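Local coordinates for protein hypothetical hydrolase (PDB 3TC9) that is of uncertain function but probably serves as an auxiliary nutrient-binding protein, pairing an immunoglobulin-like IPT/TIG domain with a six-bladed beta-propeller, at residues S21-K26 and M34-E39. Residues are numbered along the deposited sequence; the frame is centred on the assembly and turned at random.
With EDO (1,2-ethanediol), chain S.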
loop_
_atom_site.group_PDB
_atom_site.type_symbol
_atom_site.label_atom_id
_atom_site.label_comp_id
_atom_site.label_asym_id
_atom_site.label_seq_id
_atom_site.Cartn_x
_atom_site.Cartn_y
_atom_site.Cartn_z
ATOM N N SER B 21 33.267 12.489 18.068
ATOM C CA SER B 21 33.032 11.526 19.138
ATOM C C SER B 21 31.573 11.046 19.109
ATOM O O SER B 21 31.322 9.874 19.380
ATOM C CB SER B 21 33.391 12.106 20.503
ATOM O OG SER B 21 32.616 13.239 20.844
ATOM N N GLU B 22 30.620 11.933 18.785
ATOM C CA GLU B 22 29.210 11.562 18.673
ATOM C C GLU B 22 28.378 12.660 18.018
ATOM O O GLU B 22 28.824 13.803 17.863
ATOM C CB GLU B 22 28.578 11.148 20.040
ATOM C CG GLU B 22 28.440 12.228 21.105
ATOM C CD GLU B 22 27.934 11.733 22.448
ATOM O OE1 GLU B 22 28.421 10.676 22.913
ATOM O OE2 GLU B 22 27.067 12.415 23.046
ATOM N N PHE B 23 27.167 12.294 17.631
ATOM C CA PHE B 23 26.216 13.217 17.028
ATOM C C PHE B 23 24.806 12.899 17.502
ATOM O O PHE B 23 24.505 11.762 17.851
ATOM C CB PHE B 23 26.301 13.224 15.486
ATOM C CG PHE B 23 25.967 11.930 14.788
ATOM C CD1 PHE B 23 24.658 11.624 14.448
ATOM C CD2 PHE B 23 26.968 11.025 14.451
ATOM C CE1 PHE B 23 24.346 10.410 13.834
ATOM C CE2 PHE B 23 26.657 9.827 13.807
ATOM C CZ PHE B 23 25.345 9.524 13.516
ATOM N N SER B 24 23.933 13.907 17.476
ATOM C CA SER B 24 22.530 13.753 17.837
ATOM C C SER B 24 21.667 14.784 17.080
ATOM O O SER B 24 22.143 15.884 16.831
ATOM C CB SER B 24 22.340 13.874 19.345
ATOM O OG SER B 24 22.409 15.216 19.803
ATOM N N PRO B 25 20.390 14.462 16.735
ATOM C CA PRO B 25 19.734 13.157 16.909
ATOM C C PRO B 25 20.289 12.149 15.909
ATOM O O PRO B 25 20.863 12.546 14.870
ATOM C CB PRO B 25 18.255 13.472 16.667
ATOM C CG PRO B 25 18.277 14.618 15.685
ATOM C CD PRO B 25 19.527 15.416 16.008
ATOM N N LYS B 26 20.115 10.837 16.227
ATOM C CA LYS B 26 20.602 9.740 15.393
ATOM C C LYS B 26 19.715 9.560 14.148
ATOM O O LYS B 26 20.137 8.973 13.153
ATOM C CB LYS B 26 20.675 8.430 16.206
ATOM C CG LYS B 26 21.757 8.407 17.319
ATOM C CD LYS B 26 23.152 8.055 16.800
ATOM C CE LYS B 26 24.218 8.367 17.814
ATOM N NZ LYS B 26 25.518 8.653 17.153
HETATM N N MSE B 34 21.363 19.172 13.584
HETATM C CA MSE B 34 22.241 18.172 14.182
HETATM C C MSE B 34 23.277 18.822 15.109
HETATM O O MSE B 34 23.760 19.902 14.838
HETATM C CB MSE B 34 22.934 17.357 13.071
HETATM C CG MSE B 34 23.890 16.296 13.593
HETATM SE SE MSE B 34 24.900 15.500 12.161
HETATM C CE MSE B 34 23.475 14.300 11.446
ATOM N N LEU B 35 23.616 18.129 16.177
ATOM C CA LEU B 35 24.640 18.527 17.133
ATOM C C LEU B 35 25.797 17.523 17.072
ATOM O O LEU B 35 25.607 16.349 17.395
ATOM C CB LEU B 35 24.041 18.603 18.563
ATOM C CG LEU B 35 25.009 18.693 19.768
ATOM C CD1 LEU B 35 25.962 19.870 19.650
ATOM C CD2 LEU B 35 24.209 18.769 21.085
ATOM N N LEU B 36 26.984 17.986 16.641
ATOM C CA LEU B 36 28.179 17.148 16.600
ATOM C C LEU B 36 29.069 17.403 17.803
ATOM O O LEU B 36 29.376 18.553 18.100
ATOM C CB LEU B 36 29.014 17.409 15.335
ATOM C CG LEU B 36 28.611 16.801 14.003
ATOM C CD1 LEU B 36 29.670 17.171 12.938
ATOM C CD2 LEU B 36 28.567 15.303 14.065
ATOM N N TYR B 37 29.542 16.347 18.437
ATOM C CA TYR B 37 30.520 16.436 19.509
ATOM C C TYR B 37 31.854 15.941 18.981
ATOM O O TYR B 37 31.903 15.075 18.111
ATOM C CB TYR B 37 30.101 15.625 20.749
ATOM C CG TYR B 37 29.124 16.304 21.677
ATOM C CD1 TYR B 37 28.842 17.660 21.556
ATOM C CD2 TYR B 37 28.469 15.590 22.674
ATOM C CE1 TYR B 37 27.885 18.277 22.366
ATOM C CE2 TYR B 37 27.556 16.210 23.531
ATOM C CZ TYR B 37 27.265 17.556 23.370
ATOM O OH TYR B 37 26.374 18.190 24.199
ATOM N N GLY B 38 32.930 16.473 19.513
ATOM C CA GLY B 38 34.248 16.034 19.104
ATOM C C GLY B 38 35.355 16.855 19.702
ATOM O O GLY B 38 35.239 17.368 20.817
ATOM N N GLU B 39 36.460 16.918 18.969
ATOM C CA GLU B 39 37.681 17.620 19.357
ATOM C C GLU B 39 38.212 18.504 18.239
ATOM O O GLU B 39 38.242 18.071 17.083
ATOM C CB GLU B 39 38.799 16.594 19.691
ATOM C CG GLU B 39 38.458 15.519 20.705
ATOM C CD GLU B 39 39.099 15.727 22.059
ATOM O OE1 GLU B 39 40.335 15.543 22.171
ATOM O OE2 GLU B 39 38.356 16.056 23.012
HETATM C C1 EDO S . 17.373 10.525 18.559
HETATM O O1 EDO S . 16.836 9.774 17.446
HETATM C C2 EDO S . 18.644 9.877 19.107
HETATM O O2 EDO S . 19.624 10.865 19.460
HETATM O O HOH W 1 33.886 15.671 22.905
HETATM O O HOH W 2 25.561 15.135 20.671
#
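The Y37 ring and the E22 carboxylate run side by side, their planes 20° apart, with E22 OE2 3.5 Å from Y37 CD2 in an oblique approach. Over one face of the Y37 ring sits a water, shifted toward the rim and hydrogen-bonded to S24 OG. The F23 ring carries K26 NZ over the centre of one face, 3.6 Å above the plane, and P25 O at its edge; that same ammonium gives a weak bond to F23 O. M34, a selenomethionine, meets F23 obliquely in a Met-aromatic contact, SE lying 5.2 Å from the ring centroid. Its CG stands anti to the backbone N (chi1 179°), and a bend at chi3 brings CE toward F23 CD1. L36 also reaches F23, its CD2 methyl against F23 CB at 3.4 Å. I80 and L82 of strand 80-85 close over this buried face, which belongs to the core of the immunoglobulin-like IPT/TIG domain.

The two segments are the antiparallel arms of its first beta hairpin, and strand 66-70 flanks the second arm. Backbone bonds tie them: Y37 N to E22 O at 2.7 Å and L35 N to S24 O at 2.8 Å, with S24 N returning one to L35 O. At the other end S21 and E22 both face Y37 in a classic beta bulge. There Y37 O takes S21 N at 2.9 Å from above its carbonyl plane, while E22 N reaches it only weakly at 3.5 Å. After S24 the first arm leaves this pairing through the cis peptide before P25.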